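Local coordinates for sugar-binding transport ATP-binding protein (Pyrococcus horikoshii, PDB 1V43) that binds ATP and probably hydrolyses it as the ATPase subunit of an ABC transporter that takes up sugars, at residues I288-E296 with F330-L339. Residues are numbered along the deposited sequence; the frame is centred on the assembly and turned at random.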
loop_
_atom_site.group_PDB
_atom_site.type_symbol
_atom_site.label_atom_id
_atom_site.label_comp_id
_atom_site.label_asym_id
_atom_site.label_seq_id
_atom_site.Cartn_x
_atom_site.Cartn_y
_atom_site.Cartn_z
ATOM N N ILE A 288 -7.720 12.554 15.122
ATOM C CA ILE A 288 -8.718 12.666 14.066
ATOM C C ILE A 288 -8.056 12.119 12.816
ATOM O O ILE A 288 -6.916 12.467 12.525
ATOM C CB ILE A 288 -9.201 14.128 13.863
ATOM C CG1 ILE A 288 -10.324 14.141 12.829
ATOM C CG2 ILE A 288 -8.048 15.034 13.456
ATOM C CD1 ILE A 288 -10.893 15.496 12.590
ATOM N N ARG A 289 -8.748 11.225 12.109
ATOM C CA ARG A 289 -8.179 10.601 10.908
ATOM C C ARG A 289 -8.190 11.515 9.691
ATOM O O ARG A 289 -9.127 12.282 9.511
ATOM C CB ARG A 289 -8.941 9.311 10.550
ATOM C CG ARG A 289 -8.872 8.216 11.597
ATOM C CD ARG A 289 -9.466 6.944 11.035
ATOM N NE ARG A 289 -9.611 5.881 12.020
ATOM C CZ ARG A 289 -8.672 5.008 12.344
ATOM N NH1 ARG A 289 -7.478 5.062 11.766
ATOM N NH2 ARG A 289 -8.946 4.037 13.209
ATOM N N PRO A 290 -7.149 11.427 8.840
ATOM C CA PRO A 290 -6.990 12.220 7.609
ATOM C C PRO A 290 -8.281 12.207 6.778
ATOM O O PRO A 290 -8.702 13.236 6.242
ATOM C CB PRO A 290 -5.853 11.508 6.876
ATOM C CG PRO A 290 -4.991 10.989 8.022
ATOM C CD PRO A 290 -6.044 10.457 8.993
ATOM N N GLU A 291 -8.903 11.032 6.689
ATOM C CA GLU A 291 -10.137 10.859 5.927
ATOM C C GLU A 291 -11.373 11.396 6.644
ATOM O O GLU A 291 -12.468 11.344 6.087
ATOM C CB GLU A 291 -10.369 9.380 5.583
ATOM C CG GLU A 291 -10.673 8.490 6.799
ATOM C CD GLU A 291 -9.433 7.800 7.368
ATOM O OE1 GLU A 291 -8.344 8.404 7.361
ATOM O OE2 GLU A 291 -9.554 6.648 7.831
ATOM N N HIS A 292 -11.213 11.894 7.873
ATOM C CA HIS A 292 -12.356 12.437 8.597
ATOM C C HIS A 292 -12.290 13.951 8.659
ATOM O O HIS A 292 -12.946 14.591 9.477
ATOM C CB HIS A 292 -12.472 11.838 10.009
ATOM C CG HIS A 292 -12.837 10.384 10.008
ATOM N ND1 HIS A 292 -13.526 9.798 8.967
ATOM C CD2 HIS A 292 -12.562 9.388 10.885
ATOM C CE1 HIS A 292 -13.650 8.504 9.195
ATOM N NE2 HIS A 292 -13.074 8.228 10.352
ATOM N N MET A 293 -11.490 14.509 7.764
ATOM C CA MET A 293 -11.323 15.948 7.642
ATOM C C MET A 293 -11.498 16.252 6.170
ATOM O O MET A 293 -11.495 15.348 5.330
ATOM C CB MET A 293 -9.920 16.374 8.074
ATOM C CG MET A 293 -9.609 16.159 9.550
ATOM S SD MET A 293 -7.840 16.284 9.890
ATOM C CE MET A 293 -7.681 17.874 9.830
ATOM N N THR A 294 -11.649 17.529 5.853
ATOM C CA THR A 294 -11.797 17.948 4.470
ATOM C C THR A 294 -11.297 19.385 4.372
ATOM O O THR A 294 -10.799 19.937 5.352
ATOM C CB THR A 294 -13.265 17.858 4.022
ATOM O OG1 THR A 294 -13.331 17.969 2.592
ATOM C CG2 THR A 294 -14.103 18.968 4.664
ATOM N N VAL A 295 -11.403 19.977 3.190
ATOM C CA VAL A 295 -10.966 21.360 2.981
ATOM C C VAL A 295 -12.146 22.183 2.463
ATOM O O VAL A 295 -12.936 21.693 1.665
ATOM C CB VAL A 295 -9.828 21.445 1.931
ATOM C CG1 VAL A 295 -9.625 22.880 1.511
ATOM C CG2 VAL A 295 -8.532 20.894 2.495
ATOM N N GLU A 296 -12.262 23.429 2.910
ATOM C CA GLU A 296 -13.350 24.289 2.454
ATOM C C GLU A 296 -13.378 24.393 0.935
ATOM O O GLU A 296 -12.326 24.487 0.290
ATOM C CB GLU A 296 -13.211 25.703 3.017
ATOM C CG GLU A 296 -14.208 26.681 2.382
ATOM C CD GLU A 296 -13.990 28.123 2.806
ATOM O OE1 GLU A 296 -12.925 28.704 2.435
ATOM O OE2 GLU A 296 -14.892 28.675 3.508
ATOM N N PHE A 330 -1.032 22.776 11.198
ATOM C CA PHE A 330 -2.039 23.241 12.151
ATOM C C PHE A 330 -1.245 23.978 13.216
ATOM O O PHE A 330 -0.664 23.347 14.102
ATOM C CB PHE A 330 -2.751 22.052 12.799
ATOM C CG PHE A 330 -3.989 21.616 12.081
ATOM C CD1 PHE A 330 -4.028 21.561 10.692
ATOM C CD2 PHE A 330 -5.115 21.231 12.799
ATOM C CE1 PHE A 330 -5.174 21.128 10.030
ATOM C CE2 PHE A 330 -6.265 20.796 12.147
ATOM C CZ PHE A 330 -6.293 20.745 10.761
ATOM N N GLY A 331 -1.212 25.306 13.137
ATOM C CA GLY A 331 -0.437 26.049 14.109
ATOM C C GLY A 331 0.976 25.522 13.981
ATOM O O GLY A 331 1.522 25.492 12.879
ATOM N N ASP A 332 1.561 25.082 15.091
ATOM C CA ASP A 332 2.922 24.540 15.081
ATOM C C ASP A 332 2.928 23.068 14.688
ATOM O O ASP A 332 3.994 22.473 14.498
ATOM C CB ASP A 332 3.575 24.667 16.464
ATOM C CG ASP A 332 3.830 26.106 16.870
ATOM O OD1 ASP A 332 4.465 26.845 16.083
ATOM O OD2 ASP A 332 3.405 26.489 17.985
ATOM N N GLU A 333 1.737 22.489 14.564
ATOM C CA GLU A 333 1.604 21.076 14.236
ATOM C C GLU A 333 1.458 20.763 12.752
ATOM O O GLU A 333 1.188 21.643 11.937
ATOM C CB GLU A 333 0.419 20.492 14.997
ATOM C CG GLU A 333 0.743 19.207 15.718
ATOM C CD GLU A 333 1.837 19.379 16.749
ATOM O OE1 GLU A 333 1.693 20.253 17.630
ATOM O OE2 GLU A 333 2.839 18.637 16.680
ATOM N N LEU A 334 1.640 19.489 12.416
ATOM C CA LEU A 334 1.526 19.028 11.032
ATOM C C LEU A 334 0.599 17.810 10.972
ATOM O O LEU A 334 0.873 16.782 11.593
ATOM C CB LEU A 334 2.910 18.657 10.503
ATOM C CG LEU A 334 3.074 18.439 9.000
ATOM C CD1 LEU A 334 2.633 19.679 8.237
ATOM C CD2 LEU A 334 4.536 18.130 8.706
ATOM N N VAL A 335 -0.499 17.926 10.234
ATOM C CA VAL A 335 -1.445 16.820 10.116
ATOM C C VAL A 335 -1.696 16.492 8.653
ATOM O O VAL A 335 -1.410 17.302 7.771
ATOM C CB VAL A 335 -2.809 17.148 10.778
ATOM C CG1 VAL A 335 -2.610 17.540 12.236
ATOM C CG2 VAL A 335 -3.507 18.258 10.009
ATOM N N LYS A 336 -2.233 15.303 8.399
ATOM C CA LYS A 336 -2.535 14.889 7.029
ATOM C C LYS A 336 -4.024 14.890 6.803
ATOM O O LYS A 336 -4.783 14.465 7.665
ATOM C CB LYS A 336 -2.015 13.478 6.751
ATOM C CG LYS A 336 -0.513 13.335 6.798
ATOM C CD LYS A 336 -0.138 11.889 6.583
ATOM C CE LYS A 336 1.350 11.666 6.673
ATOM N NZ LYS A 336 1.668 10.241 6.392
ATOM N N VAL A 337 -4.431 15.363 5.631
ATOM C CA VAL A 337 -5.831 15.404 5.246
ATOM C C VAL A 337 -5.965 14.606 3.947
ATOM O O VAL A 337 -5.258 14.858 2.965
ATOM C CB VAL A 337 -6.307 16.849 5.016
ATOM C CG1 VAL A 337 -7.720 16.848 4.446
ATOM C CG2 VAL A 337 -6.273 17.622 6.336
ATOM N N LYS A 338 -6.869 13.635 3.940
ATOM C CA LYS A 338 -7.045 12.812 2.757
ATOM C C LYS A 338 -8.271 13.202 1.947
ATOM O O LYS A 338 -9.392 13.122 2.433
ATOM C CB LYS A 338 -7.135 11.340 3.159
ATOM C CG LYS A 338 -7.334 10.399 1.990
ATOM C CD LYS A 338 -7.392 8.964 2.473
ATOM C CE LYS A 338 -7.679 8.009 1.329
ATOM N NZ LYS A 338 -7.628 6.594 1.767
ATOM N N LEU A 339 -8.046 13.624 0.707
ATOM C CA LEU A 339 -9.133 14.016 -0.177
ATOM C C LEU A 339 -9.259 13.031 -1.338
ATOM O O LEU A 339 -8.258 12.619 -1.920
ATOM C CB LEU A 339 -8.869 15.401 -0.751
ATOM C CG LEU A 339 -8.622 16.539 0.236
ATOM C CD1 LEU A 339 -8.189 17.778 -0.540
ATOM C CD2 LEU A 339 -9.891 16.807 1.047
HETATM O O HOH W 1 -11.807 13.977 2.967
#
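Phe330 meets Met293 at the ring's CZ corner, the methyl CE coming in obliquely to 3.3 Å, a closeness that is doubtful because the ring is poorly ordered. The Met293 chain reaches there by bending about its last torsion (chi3 76°). Beyond the type II' turn from Phe330 to Glu333, Val335 lays CG2 over one face of the same ring, so methyl and aromatic pack in one apolar cluster, with Val353 of strand 350-356 touching both Met293 and Phe330. Lys336 sets its CB beside Pro290 CG before the extended chain leads away, and its carbonyl O takes a CA-H...O contact from Pro290 CA at 3.1 Å.

Both segments lie in the TOBE region, consistent with an OB-like fold. Strands 293-295 and 333-340 are the two outermost of one five-stranded antiparallel sheet; their short axes cross at 76° and do not pair as neighbours in a ladder.

Val337 lies across Met293, with CG2 3.8 Å from CE. A single backbone bond then ties strand 333-340 to the 3-10 segment 290-291: Lys338 N donates to Pro290 O, nearly straight at hydrogen (174°) but reaching the oxygen from above the carbonyl plane. One water joins the strands, donating to both Lys338 O and Met293 O. The extended Lys338 chain passes Glu291 to a salt bridge with Asp323 of the second subunit, while Leu339 crosses Thr294, CD2 sitting 3.9 Å from OG1.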